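Local coordinates for protein 2-hydroxychromene-2-carboxylate isomerase (PDB 2IMF) that catalyses the reversible, glutathione-dependent isomerization of 2-hydroxychromene-2-carboxylate to trans-O-hydroxybenzylidenepyruvate in naphthalene breakdown, at residues 4-9 against 35-40; 87-92 against 123-128; 171-176 against 189-194; 9-14 against 166-171. One frame throughout, in Å; residues are numbered along the deposited sequence. Where two conformers were deposited one is given.

Contact 1. Residues 4-9 against 35-40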
loop_
_atom_site.group_PDB
_atom_site.type_symbol
_atom_site.label_atom_id
_atom_site.label_comp_id
_atom_site.label_asym_id
_atom_site.label_seq_id
_atom_site.Cartn_x
_atom_site.Cartn_y
_atom_site.Cartn_z
ATOM N N ASP A 4 14.906 -3.703 -12.541
ATOM C CA ASP A 4 14.967 -2.271 -12.616
ATOM C C ASP A 4 14.281 -1.669 -11.381
ATOM O O ASP A 4 13.149 -2.040 -11.068
ATOM C CB ASP A 4 14.299 -1.814 -13.904
ATOM C CG ASP A 4 15.031 -2.339 -15.170
ATOM O OD1 ASP A 4 16.250 -2.685 -15.101
ATOM O OD2 ASP A 4 14.392 -2.419 -16.206
ATOM N N PHE A 5 14.974 -0.766 -10.720
ATOM C CA PHE A 5 14.500 -0.108 -9.496
ATOM C C PHE A 5 14.434 1.356 -9.682
ATOM O O PHE A 5 15.444 2.011 -10.000
ATOM C CB PHE A 5 15.480 -0.512 -8.414
ATOM C CG PHE A 5 15.256 0.137 -7.059
ATOM C CD1 PHE A 5 13.978 0.320 -6.490
ATOM C CD2 PHE A 5 16.394 0.456 -6.280
ATOM C CE1 PHE A 5 13.819 0.870 -5.210
ATOM C CE2 PHE A 5 16.231 1.025 -4.986
ATOM C CZ PHE A 5 14.910 1.264 -4.491
ATOM N N TYR A 6 13.261 1.890 -9.377
ATOM C CA TYR A 6 12.997 3.326 -9.535
ATOM C C TYR A 6 12.722 3.908 -8.165
ATOM O O TYR A 6 11.874 3.410 -7.429
ATOM C CB TYR A 6 11.768 3.570 -10.399
ATOM C CG TYR A 6 11.976 3.127 -11.802
ATOM C CD1 TYR A 6 11.861 1.747 -12.202
ATOM C CD2 TYR A 6 12.423 4.030 -12.718
ATOM C CE1 TYR A 6 12.077 1.352 -13.515
ATOM C CE2 TYR A 6 12.692 3.630 -14.103
ATOM C CZ TYR A 6 12.488 2.285 -14.410
ATOM O OH TYR A 6 12.782 1.867 -15.743
ATOM N N PHE A 7 13.449 4.943 -7.773
ATOM C CA PHE A 7 13.353 5.509 -6.429
ATOM C C PHE A 7 13.559 7.029 -6.525
ATOM O O PHE A 7 14.077 7.552 -7.534
ATOM C CB PHE A 7 14.406 4.902 -5.479
ATOM C CG PHE A 7 15.833 5.232 -5.872
ATOM C CD1 PHE A 7 16.496 4.505 -6.840
ATOM C CD2 PHE A 7 16.474 6.316 -5.350
ATOM C CE1 PHE A 7 17.794 4.834 -7.197
ATOM C CE2 PHE A 7 17.720 6.687 -5.765
ATOM C CZ PHE A 7 18.381 5.896 -6.688
ATOM N N ASP A 8 13.172 7.724 -5.449
ATOM C CA ASP A 8 13.462 9.161 -5.210
ATOM C C ASP A 8 13.949 9.184 -3.756
ATOM O O ASP A 8 13.344 8.514 -2.906
ATOM C CB ASP A 8 12.165 9.972 -5.419
ATOM C CG ASP A 8 12.343 11.490 -5.255
ATOM O OD1 ASP A 8 13.192 11.914 -4.414
ATOM O OD2 ASP A 8 11.585 12.237 -5.882
ATOM N N PHE A 9 15.069 9.846 -3.456
ATOM C CA PHE A 9 15.602 9.800 -2.062
ATOM C C PHE A 9 14.647 10.455 -1.049
ATOM O O PHE A 9 14.851 10.240 0.125
ATOM C CB PHE A 9 16.994 10.458 -1.969
ATOM C CG PHE A 9 18.102 9.649 -2.594
ATOM C CD1 PHE A 9 18.456 8.420 -2.057
ATOM C CD2 PHE A 9 18.807 10.167 -3.644
ATOM C CE1 PHE A 9 19.529 7.647 -2.616
ATOM C CE2 PHE A 9 19.897 9.442 -4.241
ATOM C CZ PHE A 9 20.237 8.205 -3.723
ATOM N N ASN A 35 17.528 3.605 -10.851
ATOM C CA ASN A 35 17.057 4.753 -11.545
ATOM C C ASN A 35 16.545 5.788 -10.530
ATOM O O ASN A 35 15.454 5.635 -9.998
ATOM C CB ASN A 35 15.881 4.356 -12.470
ATOM C CG ASN A 35 16.273 3.288 -13.527
ATOM O OD1 ASN A 35 16.848 3.607 -14.572
ATOM N ND2 ASN A 35 16.040 2.042 -13.196
ATOM N N ALA A 36 17.282 6.887 -10.368
ATOM C CA ALA A 36 16.818 7.999 -9.497
ATOM C C ALA A 36 15.923 8.901 -10.310
ATOM O O ALA A 36 16.339 9.391 -11.382
ATOM C CB ALA A 36 17.990 8.801 -8.923
ATOM N N ILE A 37 14.678 9.106 -9.843
ATOM C CA ILE A 37 13.719 9.895 -10.625
ATOM C C ILE A 37 12.956 10.864 -9.756
ATOM O O ILE A 37 12.946 10.758 -8.533
ATOM C CB ILE A 37 12.639 9.023 -11.372
ATOM C CG1 ILE A 37 11.884 8.119 -10.349
ATOM C CG2 ILE A 37 13.353 8.079 -12.350
ATOM C CD1 ILE A 37 10.660 7.382 -10.998
ATOM N N ASP A 38 12.320 11.816 -10.396
ATOM C CA ASP A 38 11.603 12.878 -9.694
ATOM C C ASP A 38 10.160 12.493 -9.421
ATOM O O ASP A 38 9.287 12.619 -10.334
ATOM C CB ASP A 38 11.684 14.169 -10.518
ATOM C CG ASP A 38 11.153 15.379 -9.782
ATOM O OD1 ASP A 38 10.459 15.302 -8.788
ATOM O OD2 ASP A 38 11.350 16.520 -10.289
ATOM N N LEU A 39 9.866 12.100 -8.174
ATOM C CA LEU A 39 8.491 11.699 -7.871
ATOM C C LEU A 39 7.481 12.797 -8.212
ATOM O O LEU A 39 6.382 12.525 -8.675
ATOM C CB LEU A 39 8.360 11.358 -6.388
ATOM C CG LEU A 39 6.935 10.978 -5.933
ATOM C CD1 LEU A 39 6.409 9.773 -6.697
ATOM C CD2 LEU A 39 6.910 10.789 -4.441
ATOM N N ALA A 40 7.925 14.045 -7.967
ATOM C CA ALA A 40 6.931 15.110 -8.117
ATOM C C ALA A 40 6.539 15.185 -9.540
ATOM O O ALA A 40 5.362 15.381 -9.906
ATOM C CB ALA A 40 7.484 16.484 -7.690
HETATM O O HOH W 1 10.806 14.758 -6.148
#

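Contact 2. Residues 87-92 against 123-128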
loop_
_atom_site.group_PDB
_atom_site.type_symbol
_atom_site.label_atom_id
_atom_site.label_comp_id
_atom_site.label_asym_id
_atom_site.label_seq_id
_atom_site.Cartn_x
_atom_site.Cartn_y
_atom_site.Cartn_z
ATOM N N ARG A 87 16.239 16.786 -4.631
ATOM C CA ARG A 87 16.668 16.949 -6.022
ATOM C C ARG A 87 18.160 16.825 -6.206
ATOM O O ARG A 87 18.617 16.112 -7.116
ATOM C CB ARG A 87 16.259 18.342 -6.490
ATOM C CG ARG A 87 16.734 18.663 -7.937
ATOM C CD ARG A 87 16.303 20.071 -8.476
ATOM N NE ARG A 87 15.015 20.571 -8.004
ATOM C CZ ARG A 87 13.806 20.163 -8.407
ATOM N NH1 ARG A 87 13.672 19.189 -9.305
ATOM N NH2 ARG A 87 12.716 20.731 -7.883
ATOM N N ARG A 88 18.967 17.477 -5.372
ATOM C CA ARG A 88 20.412 17.451 -5.563
ATOM C C ARG A 88 20.978 16.045 -5.467
ATOM O O ARG A 88 21.792 15.620 -6.291
ATOM C CB ARG A 88 21.081 18.414 -4.553
ATOM C CG ARG A 88 22.585 18.194 -4.305
ATOM C CD ARG A 88 23.345 19.458 -3.794
ATOM N NE ARG A 88 22.996 19.872 -2.428
ATOM C CZ ARG A 88 22.976 21.126 -1.984
ATOM N NH1 ARG A 88 23.288 22.152 -2.776
ATOM N NH2 ARG A 88 22.630 21.364 -0.729
ATOM N N MET A 89 20.557 15.297 -4.414
ATOM C CA MET A 89 21.081 13.966 -4.269
ATOM C C MET A 89 20.559 13.009 -5.338
ATOM O O MET A 89 21.274 12.053 -5.693
ATOM C CB MET A 89 21.002 13.387 -2.847
ATOM C CG MET A 89 21.621 14.288 -1.758
ATOM S SD MET A 89 23.318 14.805 -2.012
ATOM C CE MET A 89 24.209 13.287 -1.740
ATOM N N ASN A 90 19.326 13.207 -5.774
ATOM C CA ASN A 90 18.832 12.375 -6.902
ATOM C C ASN A 90 19.725 12.582 -8.157
ATOM O O ASN A 90 20.095 11.622 -8.839
ATOM C CB ASN A 90 17.379 12.788 -7.241
ATOM C CG ASN A 90 16.322 12.285 -6.270
ATOM O OD1 ASN A 90 16.581 11.458 -5.405
ATOM N ND2 ASN A 90 15.112 12.820 -6.453
ATOM N N ILE A 91 19.967 13.882 -8.462
ATOM C CA ILE A 91 20.843 14.192 -9.594
ATOM C C ILE A 91 22.241 13.567 -9.408
ATOM O O ILE A 91 22.861 12.994 -10.338
ATOM C CB ILE A 91 20.975 15.660 -9.723
ATOM C CG1 ILE A 91 19.686 16.283 -10.249
ATOM C CG2 ILE A 91 22.180 15.939 -10.648
ATOM C CD1 ILE A 91 19.579 17.866 -10.195
ATOM N N GLY A 92 22.738 13.611 -8.169
ATOM C CA GLY A 92 24.057 13.119 -7.905
ATOM C C GLY A 92 24.224 11.633 -8.172
ATOM O O GLY A 92 25.360 11.148 -8.399
ATOM N N GLU A 123 24.045 21.354 2.903
ATOM C CA GLU A 123 25.004 21.867 1.952
ATOM C C GLU A 123 26.294 21.038 1.935
ATOM O O GLU A 123 26.921 20.874 0.877
ATOM C CB GLU A 123 25.323 23.325 2.303
ATOM C CG GLU A 123 24.285 24.282 1.702
ATOM C CD GLU A 123 24.683 24.766 0.296
ATOM O OE1 GLU A 123 25.515 25.699 0.198
ATOM O OE2 GLU A 123 24.187 24.196 -0.713
ATOM N N SER A 124 26.623 20.443 3.073
ATOM C CA SER A 124 27.819 19.623 3.172
ATOM C C SER A 124 27.578 18.179 2.803
ATOM O O SER A 124 28.530 17.348 2.869
ATOM C CB SER A 124 28.419 19.678 4.577
ATOM O OG SER A 124 27.378 19.473 5.517
ATOM N N LEU A 125 26.343 17.774 2.524
ATOM C CA LEU A 125 26.148 16.328 2.246
ATOM C C LEU A 125 26.889 15.819 0.983
ATOM O O LEU A 125 27.473 14.719 1.113
ATOM C CB LEU A 125 24.641 15.985 2.220
ATOM C CG LEU A 125 24.260 14.524 2.020
ATOM C CD1 LEU A 125 24.771 13.632 3.189
ATOM C CD2 LEU A 125 22.713 14.483 1.975
ATOM N N PRO A 126 26.973 16.594 -0.113
ATOM C CA PRO A 126 27.791 16.086 -1.205
ATOM C C PRO A 126 29.225 15.815 -0.746
ATOM O O PRO A 126 29.802 14.778 -1.153
ATOM C CB PRO A 126 27.680 17.212 -2.229
ATOM C CG PRO A 126 26.321 17.748 -1.990
ATOM C CD PRO A 126 26.215 17.809 -0.484
ATOM N N ALA A 127 29.839 16.666 0.064
ATOM C CA ALA A 127 31.211 16.402 0.505
ATOM C C ALA A 127 31.297 15.177 1.403
ATOM O O ALA A 127 32.255 14.396 1.366
ATOM C CB ALA A 127 31.808 17.626 1.210
ATOM N N LEU A 128 30.318 15.024 2.304
ATOM C CA LEU A 128 30.322 13.881 3.202
ATOM C C LEU A 128 30.232 12.626 2.392
ATOM O O LEU A 128 30.936 11.598 2.662
ATOM C CB LEU A 128 29.159 13.963 4.191
ATOM C CG LEU A 128 29.272 15.066 5.272
ATOM C CD1 LEU A 128 27.946 15.375 5.896
ATOM C CD2 LEU A 128 30.216 14.604 6.343
#

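Contact 3. Residues 171-176 against 189-194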
loop_
_atom_site.group_PDB
_atom_site.type_symbol
_atom_site.label_atom_id
_atom_site.label_comp_id
_atom_site.label_asym_id
_atom_site.label_seq_id
_atom_site.Cartn_x
_atom_site.Cartn_y
_atom_site.Cartn_z
ATOM N N MET A 171 9.518 -1.403 -9.097
ATOM C CA MET A 171 10.465 -2.480 -9.490
ATOM C C MET A 171 9.902 -3.145 -10.723
ATOM O O MET A 171 8.683 -3.431 -10.750
ATOM C CB MET A 171 10.722 -3.546 -8.411
ATOM C CG MET A 171 11.516 -3.020 -7.250
ATOM S SD MET A 171 10.748 -1.884 -6.071
ATOM C CE MET A 171 9.218 -2.714 -5.611
ATOM N N PHE A 172 10.751 -3.507 -11.710
ATOM C CA PHE A 172 10.282 -4.312 -12.872
ATOM C C PHE A 172 11.166 -5.527 -12.916
ATOM O O PHE A 172 12.396 -5.430 -12.777
ATOM C CB PHE A 172 10.448 -3.593 -14.211
ATOM C CG PHE A 172 9.509 -2.440 -14.482
ATOM C CD1 PHE A 172 9.742 -1.206 -13.892
ATOM C CD2 PHE A 172 8.437 -2.604 -15.327
ATOM C CE1 PHE A 172 8.905 -0.133 -14.178
ATOM C CE2 PHE A 172 7.603 -1.545 -15.622
ATOM C CZ PHE A 172 7.841 -0.329 -15.067
ATOM N N LEU A 173 10.519 -6.614 -13.309
ATOM C CA LEU A 173 11.189 -7.858 -13.761
ATOM C C LEU A 173 10.463 -8.233 -15.033
ATOM O O LEU A 173 9.253 -8.538 -15.034
ATOM C CB LEU A 173 11.087 -8.923 -12.727
ATOM C CG LEU A 173 11.724 -10.231 -13.179
ATOM C CD1 LEU A 173 13.219 -10.037 -13.404
ATOM C CD2 LEU A 173 11.509 -11.140 -12.018
ATOM N N GLY A 174 11.157 -8.200 -16.176
ATOM C CA GLY A 174 10.483 -8.580 -17.389
ATOM C C GLY A 174 9.409 -7.560 -17.647
ATOM O O GLY A 174 9.672 -6.345 -17.602
ATOM N N ASP A 175 8.182 -8.009 -17.924
ATOM C CA ASP A 175 7.055 -7.101 -18.162
ATOM C C ASP A 175 6.225 -6.783 -16.878
ATOM O O ASP A 175 5.158 -6.186 -17.008
ATOM C CB ASP A 175 6.149 -7.687 -19.252
ATOM C CG ASP A 175 6.862 -7.712 -20.615
ATOM O OD1 ASP A 175 7.223 -6.607 -21.105
ATOM O OD2 ASP A 175 6.966 -8.815 -21.161
ATOM N N GLU A 176 6.674 -7.311 -15.756
ATOM C CA GLU A 176 5.865 -7.143 -14.492
ATOM C C GLU A 176 6.499 -6.017 -13.741
ATOM O O GLU A 176 7.729 -5.895 -13.559
ATOM C CB GLU A 176 5.935 -8.365 -13.615
ATOM C CG GLU A 176 5.010 -9.460 -14.191
ATOM C CD GLU A 176 5.016 -10.691 -13.351
ATOM O OE1 GLU A 176 6.032 -11.339 -13.152
ATOM O OE2 GLU A 176 3.914 -11.032 -12.850
ATOM N N SER A 189 9.007 -13.780 -5.294
ATOM C CA SER A 189 8.412 -15.023 -5.779
ATOM C C SER A 189 8.612 -15.180 -7.293
ATOM O O SER A 189 8.907 -16.346 -7.789
ATOM C CB SER A 189 6.916 -15.028 -5.471
ATOM O OG SER A 189 6.705 -15.256 -4.110
ATOM N N ALA A 190 8.505 -14.151 -8.076
ATOM C CA ALA A 190 8.728 -14.226 -9.504
ATOM C C ALA A 190 10.189 -14.605 -9.763
ATOM O O ALA A 190 10.459 -15.354 -10.721
ATOM C CB ALA A 190 8.416 -12.891 -10.182
ATOM N N MET A 191 11.124 -14.063 -9.000
ATOM C CA MET A 191 12.523 -14.386 -9.210
ATOM C C MET A 191 12.731 -15.846 -8.944
ATOM O O MET A 191 13.446 -16.492 -9.725
ATOM C CB MET A 191 13.419 -13.447 -8.501
ATOM C CG MET A 191 13.235 -12.004 -8.969
ATOM S SD MET A 191 14.542 -10.996 -8.226
ATOM C CE MET A 191 13.882 -10.776 -6.625
ATOM N N GLY A 192 12.146 -16.371 -7.863
ATOM C CA GLY A 192 12.281 -17.793 -7.525
ATOM C C GLY A 192 11.711 -18.631 -8.635
ATOM O O GLY A 192 12.341 -19.642 -8.992
ATOM N N ARG A 193 10.554 -18.302 -9.176
ATOM C CA ARG A 193 9.997 -19.106 -10.269
ATOM C C ARG A 193 10.974 -19.156 -11.417
ATOM O O ARG A 193 11.130 -20.216 -12.042
ATOM C CB ARG A 193 8.627 -18.554 -10.712
ATOM C CG ARG A 193 7.485 -18.883 -9.717
ATOM C CD ARG A 193 6.055 -18.609 -10.228
ATOM N NE ARG A 193 5.854 -17.165 -10.512
ATOM C CZ ARG A 193 5.503 -16.274 -9.594
ATOM N NH1 ARG A 193 5.278 -16.700 -8.355
ATOM N NH2 ARG A 193 5.339 -14.981 -9.930
ATOM N N LEU A 194 11.664 -18.058 -11.712
ATOM C CA LEU A 194 12.630 -18.011 -12.831
ATOM C C LEU A 194 13.900 -18.788 -12.477
ATOM O O LEU A 194 14.455 -19.477 -13.351
ATOM C CB LEU A 194 12.967 -16.532 -13.099
ATOM C CG LEU A 194 12.370 -15.846 -14.324
ATOM C CD1 LEU A 194 10.982 -16.351 -14.840
ATOM C CD2 LEU A 194 12.450 -14.340 -14.142
HETATM O O HOH W 2 5.846 -14.118 -13.004
#

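Contact 4. Residues 9-14 against 166-171. With GSH (glutathione), chain E; TOM (4-(2-methoxyphenyl)-2-oxobut-3-enoic acid), chain F.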
loop_
_atom_site.group_PDB
_atom_site.type_symbol
_atom_site.label_atom_id
_atom_site.label_comp_id
_atom_site.label_asym_id
_atom_site.label_seq_id
_atom_site.Cartn_x
_atom_site.Cartn_y
_atom_site.Cartn_z
ATOM N N PHE A 9 15.069 9.846 -3.456
ATOM C CA PHE A 9 15.602 9.800 -2.062
ATOM C C PHE A 9 14.647 10.455 -1.049
ATOM O O PHE A 9 14.851 10.240 0.125
ATOM C CB PHE A 9 16.994 10.458 -1.969
ATOM C CG PHE A 9 18.102 9.649 -2.594
ATOM C CD1 PHE A 9 18.456 8.420 -2.057
ATOM C CD2 PHE A 9 18.807 10.167 -3.644
ATOM C CE1 PHE A 9 19.529 7.647 -2.616
ATOM C CE2 PHE A 9 19.897 9.442 -4.241
ATOM C CZ PHE A 9 20.237 8.205 -3.723
ATOM N N LEU A 10 13.630 11.181 -1.496
ATOM C CA LEU A 10 12.622 11.707 -0.512
ATOM C C LEU A 10 11.764 10.632 0.078
ATOM O O LEU A 10 11.089 10.865 1.066
ATOM C CB LEU A 10 11.709 12.795 -1.102
ATOM C CG LEU A 10 10.732 12.364 -2.179
ATOM C CD1 LEU A 10 9.462 11.716 -1.585
ATOM C CD2 LEU A 10 10.281 13.578 -2.935
ATOM N N SER A 11 11.772 9.416 -0.506
ATOM C CA SER A 11 10.771 8.384 -0.169
ATOM C C SER A 11 11.234 7.394 0.870
ATOM O O SER A 11 12.137 6.639 0.593
ATOM C CB SER A 11 10.388 7.701 -1.466
ATOM O OG SER A 11 9.631 6.489 -1.240
ATOM N N PRO A 12 10.569 7.389 2.026
ATOM C CA PRO A 12 10.959 6.403 3.041
ATOM C C PRO A 12 10.581 4.968 2.649
ATOM O O PRO A 12 11.249 4.056 3.085
ATOM C CB PRO A 12 10.182 6.858 4.298
ATOM C CG PRO A 12 8.971 7.580 3.749
ATOM C CD PRO A 12 9.450 8.286 2.453
ATOM N N PHE A 13 9.524 4.770 1.860
ATOM C CA PHE A 13 9.246 3.429 1.372
ATOM C C PHE A 13 10.325 2.995 0.403
ATOM O O PHE A 13 10.646 1.788 0.337
ATOM C CB PHE A 13 7.846 3.446 0.758
ATOM C CG PHE A 13 6.764 3.566 1.826
ATOM C CD1 PHE A 13 6.461 2.503 2.664
ATOM C CD2 PHE A 13 6.112 4.755 1.986
ATOM C CE1 PHE A 13 5.487 2.614 3.638
ATOM C CE2 PHE A 13 5.089 4.891 2.971
ATOM C CZ PHE A 13 4.818 3.827 3.793
ATOM N N SER A 14 10.956 3.930 -0.293
ATOM C CA SER A 14 12.090 3.595 -1.147
ATOM C C SER A 14 13.350 3.228 -0.376
ATOM O O SER A 14 14.134 2.362 -0.810
ATOM C CB SER A 14 12.400 4.712 -2.127
ATOM O OG SER A 14 11.339 4.886 -3.059
ATOM N N PHE A 166 4.317 5.470 -11.802
ATOM C CA PHE A 166 3.540 6.591 -11.204
ATOM C C PHE A 166 4.010 6.939 -9.770
ATOM O O PHE A 166 3.548 7.933 -9.205
ATOM C CB PHE A 166 2.035 6.239 -11.188
ATOM C CG PHE A 166 1.748 4.994 -10.374
ATOM C CD1 PHE A 166 1.644 5.077 -8.958
ATOM C CD2 PHE A 166 1.637 3.724 -11.007
ATOM C CE1 PHE A 166 1.504 3.935 -8.205
ATOM C CE2 PHE A 166 1.481 2.597 -10.223
ATOM C CZ PHE A 166 1.371 2.702 -8.814
ATOM N N GLY A 167 4.897 6.110 -9.209
ATOM C CA GLY A 167 5.336 6.337 -7.828
ATOM C C GLY A 167 6.629 5.626 -7.567
ATOM O O GLY A 167 7.214 5.011 -8.485
ATOM N N VAL A 168 7.061 5.708 -6.317
ATOM C CA VAL A 168 8.289 5.029 -5.914
ATOM C C VAL A 168 8.034 4.382 -4.568
ATOM O O VAL A 168 7.203 4.833 -3.778
ATOM C CB VAL A 168 9.509 5.965 -5.841
ATOM C CG1 VAL A 168 9.825 6.484 -7.213
ATOM C CG2 VAL A 168 9.224 7.191 -4.884
ATOM N N PRO A 169 8.705 3.291 -4.240
ATOM C CA PRO A 169 9.660 2.520 -5.085
ATOM C C PRO A 169 8.887 1.696 -6.102
ATOM O O PRO A 169 7.855 1.114 -5.786
ATOM C CB PRO A 169 10.374 1.583 -4.073
ATOM C CG PRO A 169 9.295 1.386 -2.959
ATOM C CD PRO A 169 8.494 2.696 -2.900
ATOM N N THR A 170 9.454 1.605 -7.316
ATOM C CA THR A 170 8.830 0.804 -8.389
ATOM C C THR A 170 9.920 -0.156 -8.874
ATOM O O THR A 170 11.078 0.243 -9.035
ATOM C CB THR A 170 8.189 1.664 -9.480
ATOM O OG1 THR A 170 7.096 2.355 -8.873
ATOM C CG2 THR A 170 7.599 0.758 -10.547
ATOM N N MET A 171 9.518 -1.403 -9.097
ATOM C CA MET A 171 10.465 -2.480 -9.490
ATOM C C MET A 171 9.902 -3.145 -10.723
ATOM O O MET A 171 8.683 -3.431 -10.750
ATOM C CB MET A 171 10.722 -3.546 -8.411
ATOM C CG MET A 171 11.516 -3.020 -7.250
ATOM S SD MET A 171 10.748 -1.884 -6.071
ATOM C CE MET A 171 9.218 -2.714 -5.611
HETATM N N1 GSH E . 2.321 0.654 0.353
HETATM C CA1 GSH E . 3.557 1.240 -0.058
HETATM C C1 GSH E . 4.795 0.548 0.388
HETATM O O11 GSH E . 5.874 0.825 -0.142
HETATM O O12 GSH E . 4.565 -0.095 1.436
HETATM C CB1 GSH E . 3.473 2.743 -0.294
HETATM C CG1 GSH E . 4.491 3.369 -1.245
HETATM C CD1 GSH E . 4.266 4.851 -1.355
HETATM O OE1 GSH E . 3.272 5.412 -0.673
HETATM N N2 GSH E . 5.063 5.585 -2.096
HETATM C CA2 GSH E . 4.827 6.989 -2.405
HETATM C C2 GSH E . 4.274 7.218 -3.743
HETATM O O2 GSH E . 4.821 6.555 -4.785
HETATM C CB2 GSH E . 6.194 7.737 -2.289
HETATM S SG2 GSH E . 6.776 7.876 -0.556
HETATM N N3 GSH E . 3.256 8.009 -3.921
HETATM C CA3 GSH E . 2.595 8.041 -5.225
HETATM C C3 GSH E . 1.168 7.573 -5.050
HETATM O O31 GSH E . 0.457 7.502 -6.069
HETATM O O32 GSH E . 0.714 7.327 -3.883
HETATM O O8 TOM F . 3.635 11.580 0.369
HETATM C C9 TOM F . 4.414 11.463 -0.570
HETATM C C10 TOM F . 4.419 12.311 -1.734
HETATM O O11 TOM F . 3.498 12.093 -2.557
HETATM O O10 TOM F . 5.353 13.122 -1.906
HETATM C C8 TOM F . 5.413 10.352 -0.671
HETATM C C7 TOM F . 5.579 9.386 0.203
HETATM C C1 TOM F . 5.817 9.598 1.685
HETATM C C6 TOM F . 5.126 8.737 2.513
HETATM C C5 TOM F . 5.255 8.865 3.892
HETATM C C4 TOM F . 6.145 9.826 4.401
HETATM C C3 TOM F . 6.853 10.682 3.583
HETATM C C2 TOM F . 6.677 10.541 2.194
HETATM O O2 TOM F . 7.340 11.307 1.298
HETATM C C11 TOM F . 8.412 12.047 1.888
#

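Contact 1. Residues 4-9 against 35-40
Phe-5 O takes two donors from one residue: Asn-35 N, 2.8 Å away, and the side-chain ND2 of Asn-35, 3.3 Å away and above the carbonyl plane. The same amide is stacked over a face of the Tyr-6 ring, the two planes 13° apart, with Asn-35 CG 3.6 Å from Tyr-6 CE2. Parallel pairing continues with Phe-7 N to Asn-35 O and Ile-37 N to Phe-7 O. On the other face of the sheet, the CA of Ala-36 sits 4.0 Å from the centroid of the Phe-7 ring, a CH-pi contact. Where the strands end, Asp-8, its CG anti to the backbone N (chi1 -178°), uses the anti lone pair of OD2 to accept from Leu-39 N at 2.9 Å. Asp-38 is the N-cap of helix 39-46. Ser-86 and Asn-90 hold the other Asp-8 oxygen, while a water donates to both Asp-8 OD2 and Asp-38 OD1. These donors probably ease the proximity of two acidic groups at the helix start that carries Leu-39 into the pockets of glutathione and the bound substrate analogue.

Contact 2. Residues 87-92 against 123-128
Met-89 and Arg-88 of helix 87-92 make a side-chain contact with Leu-125, Pro-126 and Glu-123 of segment 123-128, which leads into helix 125-133, in the helical part of the chain away from the sheet. Arg-88 and Met-89 each have two conformers, and the geometry is that of the one given. CG of Met-89 lies 3.9 Å from CD2 of Leu-125, and bends at chi2 and chi3 bring Met-89 CE to 4.0 Å from Leu-125 CG. Arg-88 crosses the proline at about a right angle, its CD 3.9 Å from Pro-126 CG, and a bend at chi3 (69°) turns the guanidinium toward Glu-123 in the preceding loop. In this conformer Glu-123 OE2 accepts from both Arg-88 NH1 (3.0 Å) and, weakly, NH2 (3.2 Å), a salt bridge with the carboxylate and guanidinium planes 40° apart. Leu-144 of helix 137-145 packs against both Arg-88 and Pro-126. Both segments belong to the helical insertion between the N-terminal beta-alpha-beta unit and the C-terminal beta-beta-alpha part of the thioredoxin fold, as in DsbA and kappa-class glutathione transferases.

Contact 3. Residues 171-176 against 189-194
Strand 171-173 and helix 189-194 run nearly parallel, their axes 18° apart and 10.5 Å at closest approach, and a type II' turn from Leu-173 to Glu-176 reverses the chain at the strand's end. The turn is closed by backbone bonds in both directions between Leu-173 and Glu-176, with Gly-174 at positive phi.

No direct hydrogen bond joins the strand to the helix; the link is mainly one leucine methyl. With CG of Leu-173 anti to the backbone N (chi1 178°), its CD2 reaches the helix and meets three side chains there. CD2 of Leu-173 lies 3.6 Å from CG of Met-191 in the conformer given (two were deposited), the two side chains slanting past each other, and 4.0 Å from the CB of Ala-190. Against Leu-194 the meeting is tip to tip, CD2 to CD2. Glu-176 runs beside this apolar cluster with its chain extended beyond CG, bringing Glu-176 OE1 to 4.1 Å from Ala-190 CB. Glu-176 OE1 accepts from a water 2.8 Å away, which in turn accepts from Arg-193 NH2, so the opposite charges are joined through water rather than directly. The Arg-193 guanidinium lies with one face over the helix backbone near Ser-189 O and Ala-190 CA, and the water is at its edge.

Trp-178 of strand 176-179 touches both Leu-173 and Ala-190, while Met-191 continues onto Val-3, so helix 184-198 packs over the hairpin, nearly along its first strand, and reaches strand 2-7.

Contact 4. Residues 9-14 against 166-171
Van der Waals contacts join the two segments directly: Ser-11 CB meets CG2 of Val-168 at 3.6 Å, and the CB of Phe-13 lies 3.8 Å from CD of Pro-169. The proline ring also rests against the first helical turn, its CG near Phe-13 O and its CB near Ser-14 OG. Ser-14 OG lies anti to its own carbonyl carbon (chi1 -66°), which places it against CB of Val-168.

The protein's own hydrogen bonds here stay within each segment. Ser-11, the N-cap of helix 12-28, shares one with the Ser-14 hydroxyl, Ser-11 OG to Ser-14 OG 3.0 Å. Across from them, Thr-170 OG1 donates to Gly-167 O from above the carbonyl plane.

Pro-169 follows a cis peptide bond. This is the cis-proline loop of the thioredoxin fold, placed opposite the N terminus of the first helix, where Ser-11 is the inferred nucleophile.

Glutathione binds between the two segments. Val-168, just before the cis-proline, grips it with two backbone bonds in the manner of a short antiparallel strand: Val-168 N donates to GSH O2 and Val-168 O accepts from GSH N2, each 2.8 Å. At the N terminus of helix 12-28, Ser-11 OG is 3.2 Å from SG2, the sulfur of glutathione. The Phe-13 ring carries CB1 of glutathione over the centre of one face and has the substrate analogue's C6 at its edge, while Pro-12 CD packs 3.6 Å from C2 of the analogue's aromatic ring.

How the contacts relate
From the N terminus, contact 1 closes the first beta-alpha-beta unit, pairing strand 2-7 with strand 31-36 across helix 12-28. Contact 4 opens within that unit, sharing Phe-9 with contact 1, and closes only at 166-171, so the two cross along the chain. Contact 2 is nested within contact 4's long loop, far from both of its ends in sequence, yet Asn-90 of helix 87-92 probably bonds to Asp-8 and Phe-9, tying the helical part to the C-terminal end of strand 2-7, next to the active site. Contact 3 closes last, after contact 4, with which it shares Met-171; it packs C-terminal helix 184-198 on the end of strand 170-173. Contacts 2 and 3 lie on opposite sides of the chain's centre.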